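Autophagy protein 5 (Saccharomyces cerevisiae, PDB 2DYO) takes part in autophagic vesicle formation and cytoplasm-to-vacuole transport, and is also required for nucleophagy and mitophagy. Local coordinates at residues 54-57 / 62-65; 50-55 / 121-126. All coordinates share one frame; numbering follows the deposited sequence.

Interaction 1 (54-57 / 62-65); sequences LIWN and FLSF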
loop_
_atom_site.group_PDB
_atom_site.type_symbol
_atom_site.label_atom_id
_atom_site.label_comp_id
_atom_site.label_asym_id
_atom_site.label_seq_id
_atom_site.Cartn_x
_atom_site.Cartn_y
_atom_site.Cartn_z
ATOM N N LEU A 54 6.145 -8.811 -14.928
ATOM C CA LEU A 54 5.450 -8.198 -16.054
ATOM C C LEU A 54 6.378 -7.220 -16.775
ATOM O O LEU A 54 6.399 -7.153 -18.004
ATOM C CB LEU A 54 4.205 -7.460 -15.553
ATOM C CG LEU A 54 3.335 -6.752 -16.590
ATOM C CD1 LEU A 54 2.606 -7.789 -17.429
ATOM C CD2 LEU A 54 2.330 -5.843 -15.887
ATOM N N ILE A 55 7.141 -6.461 -15.998
ATOM C CA ILE A 55 8.073 -5.491 -16.557
ATOM C C ILE A 55 9.210 -6.180 -17.310
ATOM O O ILE A 55 9.466 -5.888 -18.483
ATOM C CB ILE A 55 8.676 -4.603 -15.446
ATOM C CG1 ILE A 55 7.575 -3.736 -14.825
ATOM C CG2 ILE A 55 9.792 -3.731 -16.015
ATOM C CD1 ILE A 55 8.060 -2.824 -13.716
ATOM N N TRP A 56 9.895 -7.095 -16.634
ATOM C CA TRP A 56 11.000 -7.809 -17.249
ATOM C C TRP A 56 10.581 -8.507 -18.541
ATOM O O TRP A 56 11.259 -8.388 -19.563
ATOM C CB TRP A 56 11.579 -8.825 -16.261
ATOM C CG TRP A 56 12.349 -8.190 -15.131
ATOM C CD1 TRP A 56 12.215 -8.453 -13.797
ATOM C CD2 TRP A 56 13.381 -7.205 -15.244
ATOM N NE1 TRP A 56 13.100 -7.692 -13.072
ATOM C CE2 TRP A 56 13.830 -6.917 -13.935
ATOM C CE3 TRP A 56 13.975 -6.539 -16.324
ATOM C CZ2 TRP A 56 14.843 -5.989 -13.677
ATOM C CZ3 TRP A 56 14.985 -5.615 -16.066
ATOM C CH2 TRP A 56 15.407 -5.351 -14.751
ATOM N N ASN A 57 9.463 -9.224 -18.502
ATOM C CA ASN A 57 8.984 -9.935 -19.682
ATOM C C ASN A 57 8.777 -9.033 -20.895
ATOM O O ASN A 57 8.871 -9.489 -22.030
ATOM C CB ASN A 57 7.672 -10.661 -19.387
ATOM C CG ASN A 57 7.102 -11.349 -20.620
ATOM O OD1 ASN A 57 7.699 -12.286 -21.153
ATOM N ND2 ASN A 57 5.950 -10.879 -21.083
ATOM N N PHE A 62 15.113 -6.177 -25.208
ATOM C CA PHE A 62 15.758 -4.907 -25.537
ATOM C C PHE A 62 16.657 -4.353 -24.442
ATOM O O PHE A 62 17.084 -3.201 -24.514
ATOM C CB PHE A 62 14.703 -3.855 -25.895
ATOM C CG PHE A 62 13.753 -4.288 -26.975
ATOM C CD1 PHE A 62 12.726 -5.185 -26.697
ATOM C CD2 PHE A 62 13.896 -3.815 -28.275
ATOM C CE1 PHE A 62 11.849 -5.600 -27.699
ATOM C CE2 PHE A 62 13.025 -4.223 -29.284
ATOM C CZ PHE A 62 12.001 -5.121 -28.994
ATOM N N LEU A 63 16.951 -5.167 -23.434
ATOM C CA LEU A 63 17.799 -4.719 -22.337
ATOM C C LEU A 63 19.170 -4.270 -22.819
ATOM O O LEU A 63 19.669 -4.749 -23.835
ATOM C CB LEU A 63 17.950 -5.827 -21.295
ATOM C CG LEU A 63 16.676 -6.151 -20.511
ATOM C CD1 LEU A 63 16.975 -7.224 -19.480
ATOM C CD2 LEU A 63 16.158 -4.890 -19.830
ATOM N N SER A 64 19.772 -3.343 -22.082
ATOM C CA SER A 64 21.085 -2.816 -22.432
ATOM C C SER A 64 22.201 -3.511 -21.662
ATOM O O SER A 64 23.324 -3.013 -21.607
ATOM C CB SER A 64 21.136 -1.314 -22.144
ATOM O OG SER A 64 20.958 -1.059 -20.762
ATOM N N PHE A 65 21.896 -4.663 -21.072
ATOM C CA PHE A 65 22.897 -5.387 -20.297
ATOM C C PHE A 65 22.552 -6.859 -20.125
ATOM O O PHE A 65 21.445 -7.294 -20.448
ATOM C CB PHE A 65 23.038 -4.739 -18.920
ATOM C CG PHE A 65 21.809 -4.868 -18.065
ATOM C CD1 PHE A 65 21.629 -5.977 -17.243
ATOM C CD2 PHE A 65 20.818 -3.893 -18.102
ATOM C CE1 PHE A 65 20.479 -6.113 -16.470
ATOM C CE2 PHE A 65 19.663 -4.020 -17.332
ATOM C CZ PHE A 65 19.493 -5.133 -16.515
#

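Interaction 2 (50-55 / 121-126); sequences NYMPLI and IHLVMG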
loop_
_atom_site.group_PDB
_atom_site.type_symbol
_atom_site.label_atom_id
_atom_site.label_comp_id
_atom_site.label_asym_id
_atom_site.label_seq_id
_atom_site.Cartn_x
_atom_site.Cartn_y
_atom_site.Cartn_z
ATOM N N ASN A 50 5.396 -6.523 -7.117
ATOM C CA ASN A 50 4.696 -7.684 -7.657
ATOM C C ASN A 50 4.547 -7.579 -9.179
ATOM O O ASN A 50 4.048 -8.506 -9.834
ATOM C CB ASN A 50 3.320 -7.818 -7.007
ATOM C CG ASN A 50 3.416 -8.308 -5.581
ATOM O OD1 ASN A 50 2.462 -8.235 -4.806
ATOM N ND2 ASN A 50 4.580 -8.837 -5.233
ATOM N N TYR A 51 4.985 -6.456 -9.742
ATOM C CA TYR A 51 4.888 -6.262 -11.180
ATOM C C TYR A 51 6.223 -6.336 -11.921
ATOM O O TYR A 51 6.298 -6.010 -13.105
ATOM C CB TYR A 51 4.172 -4.937 -11.476
ATOM C CG TYR A 51 2.768 -4.942 -10.918
ATOM C CD1 TYR A 51 2.539 -4.696 -9.566
ATOM C CD2 TYR A 51 1.691 -5.346 -11.702
ATOM C CE1 TYR A 51 1.275 -4.871 -9.006
ATOM C CE2 TYR A 51 0.426 -5.524 -11.156
ATOM C CZ TYR A 51 0.228 -5.290 -9.803
ATOM O OH TYR A 51 -1.006 -5.528 -9.251
ATOM N N MET A 52 7.274 -6.774 -11.234
ATOM C CA MET A 52 8.578 -6.901 -11.879
ATOM C C MET A 52 8.562 -7.952 -12.990
ATOM O O MET A 52 9.161 -7.752 -14.051
ATOM C CB MET A 52 9.660 -7.246 -10.851
ATOM C CG MET A 52 9.985 -6.098 -9.917
ATOM S SD MET A 52 10.152 -4.526 -10.800
ATOM C CE MET A 52 11.573 -4.845 -11.842
ATOM N N PRO A 53 7.885 -9.093 -12.761
ATOM C CA PRO A 53 7.833 -10.129 -13.799
ATOM C C PRO A 53 7.226 -9.570 -15.085
ATOM O O PRO A 53 7.724 -9.819 -16.186
ATOM C CB PRO A 53 6.951 -11.204 -13.166
ATOM C CG PRO A 53 7.295 -11.089 -11.712
ATOM C CD PRO A 53 7.286 -9.584 -11.506
ATOM N N LEU A 54 6.145 -8.811 -14.928
ATOM C CA LEU A 54 5.450 -8.198 -16.054
ATOM C C LEU A 54 6.378 -7.220 -16.775
ATOM O O LEU A 54 6.399 -7.153 -18.004
ATOM C CB LEU A 54 4.205 -7.460 -15.553
ATOM C CG LEU A 54 3.335 -6.752 -16.590
ATOM C CD1 LEU A 54 2.606 -7.789 -17.429
ATOM C CD2 LEU A 54 2.330 -5.843 -15.887
ATOM N N ILE A 55 7.141 -6.461 -15.998
ATOM C CA ILE A 55 8.073 -5.491 -16.557
ATOM C C ILE A 55 9.210 -6.180 -17.310
ATOM O O ILE A 55 9.466 -5.888 -18.483
ATOM C CB ILE A 55 8.676 -4.603 -15.446
ATOM C CG1 ILE A 55 7.575 -3.736 -14.825
ATOM C CG2 ILE A 55 9.792 -3.731 -16.015
ATOM C CD1 ILE A 55 8.060 -2.824 -13.716
ATOM N N ILE A 121 5.013 6.056 -12.171
ATOM C CA ILE A 121 6.173 5.378 -11.600
ATOM C C ILE A 121 7.263 5.148 -12.643
ATOM O O ILE A 121 6.983 4.738 -13.769
ATOM C CB ILE A 121 5.767 4.016 -11.006
ATOM C CG1 ILE A 121 4.825 4.226 -9.820
ATOM C CG2 ILE A 121 7.011 3.225 -10.607
ATOM C CD1 ILE A 121 5.447 4.967 -8.656
ATOM N N HIS A 122 8.506 5.399 -12.249
ATOM C CA HIS A 122 9.647 5.230 -13.140
ATOM C C HIS A 122 10.633 4.232 -12.536
ATOM O O HIS A 122 11.021 4.360 -11.375
ATOM C CB HIS A 122 10.347 6.578 -13.348
ATOM C CG HIS A 122 9.406 7.714 -13.609
ATOM N ND1 HIS A 122 9.227 8.267 -14.859
ATOM C CD2 HIS A 122 8.564 8.380 -12.781
ATOM C CE1 HIS A 122 8.315 9.222 -14.792
ATOM N NE2 HIS A 122 7.896 9.311 -13.543
ATOM N N LEU A 123 11.027 3.239 -13.329
ATOM C CA LEU A 123 11.984 2.225 -12.888
ATOM C C LEU A 123 13.371 2.787 -13.197
ATOM O O LEU A 123 13.674 3.091 -14.351
ATOM C CB LEU A 123 11.778 0.925 -13.670
ATOM C CG LEU A 123 12.094 -0.440 -13.042
ATOM C CD1 LEU A 123 12.589 -1.358 -14.135
ATOM C CD2 LEU A 123 13.134 -0.332 -11.938
ATOM N N VAL A 124 14.207 2.909 -12.171
ATOM C CA VAL A 124 15.550 3.462 -12.327
ATOM C C VAL A 124 16.653 2.534 -11.806
ATOM O O VAL A 124 16.389 1.604 -11.043
ATOM C CB VAL A 124 15.654 4.813 -11.580
ATOM C CG1 VAL A 124 17.041 5.401 -11.732
ATOM C CG2 VAL A 124 14.610 5.775 -12.111
ATOM N N MET A 125 17.889 2.788 -12.232
ATOM C CA MET A 125 19.034 1.999 -11.785
ATOM C C MET A 125 20.163 2.931 -11.359
ATOM O O MET A 125 20.150 4.119 -11.684
ATOM C CB MET A 125 19.534 1.073 -12.893
ATOM C CG MET A 125 20.142 1.786 -14.087
ATOM S SD MET A 125 21.052 0.628 -15.120
ATOM C CE MET A 125 19.738 -0.095 -16.062
ATOM N N GLY A 126 21.137 2.389 -10.635
ATOM C CA GLY A 126 22.254 3.196 -10.178
ATOM C C GLY A 126 23.224 2.419 -9.308
ATOM O O GLY A 126 22.987 1.250 -8.996
#

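Interaction 1 (54-57 / 62-65)
Ser64 OG is hydrogen-bonded to Ser25 O and so pins the residue that joins Leu63 to Phe65, the two that meet Trp56 across this contact. The setting is the ubiquitin-like UblA domain, a beta-grasp fold, where the chain leaves helix 52-59 and runs past the outer edge of the indole on its way to strand 74-79. No polar bond links the two segments themselves, so the turn is a small worked example of an apolar touch framed by polar bonds made elsewhere. Phe62 is backbone hydrogen-bonded to Met28 and Ser64 to Phe26, which ties 62-65 to the loop preceding strand 37-43, and Phe26 also packs on Trp56.

Trp56 reaches out from the helix with the far end of its six-membered ring. Its CG stands anti to the carbonyl carbon (chi1 -72°), and the indole extends to where CZ3 lies 4.0 Å from Leu63 CD2. The methyl arrives at the edge of the indole, close to its plane, and the two side chains cross at about a right angle. Phe65 adds a lighter touch: its CG is turned beside both the backbone N and the carbonyl carbon (chi1 66°), and its ring brings CZ to 4.5 Å from Trp56 CH2. The planes of the two rings are nearly perpendicular, yet this single long approach falls short of a stack. Trp56 CH2 comes to the edge of the phenyl ring. Ser64 OG also lies at that ring's edge and in its plane, 3.9 Å from Phe65 CD2.

Interaction 2 (50-55 / 121-126)
Ile55 and Leu123 mark the closest backbone approach, their CA atoms 9.4 Å apart, as the first turn of helix 52-59 passes over strand 118-126. That spacing is bridged by side chains alone, and it illustrates how the helix of a beta-grasp fold rests on its sheet: the strand concerned is the middle one of five, flanked by strands 15-22 and 74-79. Leu123 is fixed in the sheet by backbone hydrogen bonds to Ser21 and Asp23, while Tyr51 takes the N-cap position of the helix and its O accepts the 3.0 Å hydrogen bond from Ile55 N.

One methyl of the strand serves both helix residues. Leu123 CD1 lies 4.1 Å from Ile55 CG2 and 4.3 Å from Met52 CE. Ile55 offers the branch that stands anti to its backbone N, and the two branched side chains meet at an oblique angle. Met52, three residues earlier in the same first turn, comes by a curled route, its three torsions all turned the same way, and only its terminal methyl arrives. Phe77 on the neighbouring strand and Ile136 pack on Met52 and continue the apolar layer. On another flank of the helix start, Tyr51 OH is hydrogen-bonded to the backbone of a second protein chain.

All three touching residues are buried and meet through methyl groups, without a hydrogen bond or salt bridge between the segments; the contact therefore rests on dispersion and on the exclusion of water, with little directional demand.

Interactions 1 and 2 share helix 52-59, with Leu54 and Ile55 belonging to the helical segment of each, and their centres lie 9 Å apart on the same side of the chain's centre. The first is local, closing just after the helix at 62-65; the second waits for 121-126 on strand 118-126, 66 residues beyond Ile55. One is near the surface, the other buried, and they meet where Phe65 CE2 comes 4.1 Å from Met125 CE. In the UblA domain Met52 and Ile55 face the central strand, while the next residue, Trp56, faces the loop that follows the helix, so that apolar contacts run from the buried helix-sheet interface out to the surface loop, joined at Phe65 and Met125.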